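Local coordinates for protein enzyme subtilase SubTY from Bacillus sp. TY145 (Bacillus sp., PDB 5FFN) that probably hydrolyses peptide bonds in proteins as a subtilisin-like serine endopeptidase, with bound calcium and sodium ions likely adding to its stability, at residues L149-V154 against G182-A187. Sequence-based numbering, arbitrary orientation.
Sequences LIASAV and GGLVNA. With NA (sodium ion), chain E.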
ATOM      1  N   LEU A 149     -13.528   3.233 -12.879  1.00  9.48           N
ATOM      2  CA  LEU A 149     -13.928   4.460 -12.229  1.00 10.50           C
ATOM      3  C   LEU A 149     -12.705   4.962 -11.436  1.00 10.12           C
ATOM      4  O   LEU A 149     -12.298   6.110 -11.499  1.00 10.69           O
ATOM      5  CB  LEU A 149     -15.109   4.252 -11.290  1.00 11.02           C
ATOM      6  CG  LEU A 149     -15.598   5.548 -10.614  1.00 13.05           C
ATOM      7  CD1 LEU A 149     -16.042   6.589 -11.692  1.00 14.68           C
ATOM      8  CD2 LEU A 149     -16.669   5.272  -9.591  1.00 14.17           C
ATOM      9  N   ILE A 150     -12.117   4.072 -10.675  1.00  9.22           N
ATOM     10  CA  ILE A 150     -10.883   4.387  -9.949  1.00  9.17           C
ATOM     11  C   ILE A 150      -9.765   4.779 -10.946  1.00  7.88           C
ATOM     12  O   ILE A 150      -9.000   5.745 -10.689  1.00  8.63           O
ATOM     13  CB  ILE A 150     -10.492   3.227  -9.010  1.00  8.77           C
ATOM     14  CG1 ILE A 150     -11.449   3.210  -7.828  1.00  9.32           C
ATOM     15  CG2 ILE A 150      -9.023   3.358  -8.499  1.00 11.62           C
ATOM     16  CD1 ILE A 150     -11.264   2.041  -6.883  1.00 10.63           C
ATOM     17  N   ALA A 151      -9.676   4.072 -12.051  1.00  8.65           N
ATOM     18  CA  ALA A 151      -8.636   4.333 -13.061  1.00  9.24           C
ATOM     19  C   ALA A 151      -8.786   5.736 -13.639  1.00  9.64           C
ATOM     20  O   ALA A 151      -7.788   6.471 -13.794  1.00  9.61           O
ATOM     21  CB  ALA A 151      -8.707   3.293 -14.201  1.00  9.63           C
ATOM     22  N   SER A 152     -10.042   6.124 -13.938  1.00 10.41           N
ATOM     23  CA  SER A 152     -10.317   7.477 -14.410  1.00 11.26           C
ATOM     24  C   SER A 152      -9.818   8.541 -13.409  1.00 10.99           C
ATOM     25  O   SER A 152      -9.177   9.558 -13.810  1.00 10.98           O
ATOM     26  CB  SER A 152     -11.809   7.652 -14.669  1.00 10.67           C
ATOM     27  OG  SER A 152     -12.104   8.995 -15.039  1.00 13.20           O
ATOM     28  N   ALA A 153     -10.056   8.278 -12.131  1.00 11.27           N
ATOM     29  CA  ALA A 153      -9.647   9.187 -11.030  1.00 11.04           C
ATOM     30  C   ALA A 153      -8.126   9.256 -10.931  1.00 10.71           C
ATOM     31  O   ALA A 153      -7.530  10.361 -10.820  1.00 10.46           O
ATOM     32  CB  ALA A 153     -10.249   8.741  -9.752  1.00 11.71           C
ATOM     33  N   VAL A 154      -7.471   8.096 -11.015  1.00  9.87           N
ATOM     34  CA  VAL A 154      -6.006   8.058 -10.978  1.00  9.81           C
ATOM     35  C   VAL A 154      -5.422   8.899 -12.125  1.00 10.84           C
ATOM     36  O   VAL A 154      -4.476   9.670 -11.899  1.00 10.85           O
ATOM     37  CB  VAL A 154      -5.505   6.589 -11.016  1.00 10.35           C
ATOM     38  CG1 VAL A 154      -4.006   6.508 -11.412  1.00 12.26           C
ATOM     39  CG2 VAL A 154      -5.830   5.906  -9.701  1.00 10.75           C
ATOM     40  N   GLY A 182      -2.852  -0.443  -8.388  1.00 10.50           N
ATOM     41  CA  GLY A 182      -1.417  -0.643  -8.586  1.00 11.11           C
ATOM     42  C   GLY A 182      -1.014  -0.898 -10.027  1.00 11.01           C
ATOM     43  O   GLY A 182      -0.075  -0.274 -10.526  1.00 10.78           O
ATOM     44  N   GLY A 183      -1.745  -1.812 -10.691  1.00 10.16           N
ATOM     45  CA  GLY A 183      -1.480  -2.239 -12.058  1.00 11.06           C
ATOM     46  C   GLY A 183      -1.771  -1.229 -13.161  1.00 11.01           C
ATOM     47  O   GLY A 183      -1.529  -1.518 -14.346  1.00 10.40           O
ATOM     48  N   LEU A 184      -2.272  -0.052 -12.798  1.00 10.88           N
ATOM     49  CA  LEU A 184      -2.498   1.024 -13.786  1.00 11.30           C
ATOM     50  C   LEU A 184      -1.191   1.632 -14.261  1.00 10.44           C
ATOM     51  O   LEU A 184      -0.223   1.754 -13.490  1.00 10.18           O
ATOM     52  CB  LEU A 184      -3.396   2.114 -13.246  1.00 10.48           C
ATOM     53  CG  LEU A 184      -4.779   1.636 -12.824  1.00 12.44           C
ATOM     54  CD1 LEU A 184      -5.480   2.749 -12.034  1.00 12.66           C
ATOM     55  CD2 LEU A 184      -5.612   1.154 -14.053  1.00 14.83           C
ATOM     56  N   VAL A 185      -1.176   2.116 -15.497  1.00 10.92           N
ATOM     57  CA  VAL A 185       0.061   2.675 -16.038  1.00 11.34           C
ATOM     58  C   VAL A 185       0.561   3.883 -15.255  1.00 10.63           C
ATOM     59  O   VAL A 185       1.759   4.098 -15.123  1.00 11.48           O
ATOM     60  CB  VAL A 185      -0.066   3.008 -17.566  1.00 11.96           C
ATOM     61  CG1 VAL A 185      -1.041   4.035 -17.758  1.00 15.98           C
ATOM     62  CG2 VAL A 185       1.253   3.545 -18.080  1.00 15.74           C
ATOM     63  N   ASN A 186      -0.374   4.653 -14.714  1.00 10.71           N
ATOM     64  CA  ASN A 186      -0.065   5.892 -14.034  1.00 11.91           C
ATOM     65  C   ASN A 186      -0.021   5.793 -12.506  1.00 11.68           C
ATOM     66  O   ASN A 186      -0.010   6.804 -11.813  1.00 11.69           O
ATOM     67  CB  ASN A 186      -1.027   6.999 -14.505  1.00 12.94           C
ATOM     68  CG  ASN A 186      -0.792   7.397 -15.976  1.00 15.16           C
ATOM     69  OD1 ASN A 186       0.318   7.370 -16.439  1.00 18.51           O
ATOM     70  ND2 ASN A 186      -1.835   7.775 -16.661  1.00 20.06           N
ATOM     71  N   ALA A 187       0.003   4.554 -11.986  1.00 10.63           N
ATOM     72  CA  ALA A 187       0.224   4.327 -10.550  1.00 10.99           C
ATOM     73  C   ALA A 187       1.513   3.523 -10.398  1.00 10.68           C
ATOM     74  O   ALA A 187       1.773   2.630 -11.192  1.00 10.76           O
ATOM     75  CB  ALA A 187      -0.916   3.606  -9.940  1.00 11.12           C
TER
HETATM   76 NA    NA E 403       1.249   0.576 -12.222  1.00 10.15          NA
HETATM   77  O   HOH W   1       1.570  -1.127 -13.742  1.00 10.14           O
HETATM   78  O   HOH W   2       3.570   0.194 -11.803  1.00  8.32           O
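The sodium-binding loop of this subtilase, residues 182-187, the last part of the loop that joins parallel strands 163-167 and 188-194, packs through Leu184 against Ala151 and Val154 of helix 148-159, one of the helices flanking the central sheet of the subtilisin fold. Leu184 faces two ways, its carbonyl O binding the sodium and its isobutyl group packing on the helix. With CG anti to its own carbonyl carbon (chi1 -59°), the side chain reaches out to the helix surface, where Leu184 CD1 lies 3.7 Å from Ala151 CA and Leu184 CD2 lies 3.8 Å from Ala151 CB. Leu184 CD1 also rests 3.9 Å from Val154 CG2, one turn on. The other valine branch, Val154 CG1, is anti to the backbone N (chi1 163°) and extends toward the turn, 4.0 Å from Asn186 O, with the methyl of Ala187 more loosely placed beside it. Ile164 of strand 163-167 touches both Val154 and Ala187, continuing this apolar layer onto the sheet. A type I beta turn from Leu184 to Ala187, closed by a hydrogen bond from Ala187 N to Leu184 O, probably helps set both carbonyls toward the ion. Gly182 O, Leu184 O and Ala187 O bind the sodium, which two waters also ligate, and Leu184 O stands 2.3 Å from the ion.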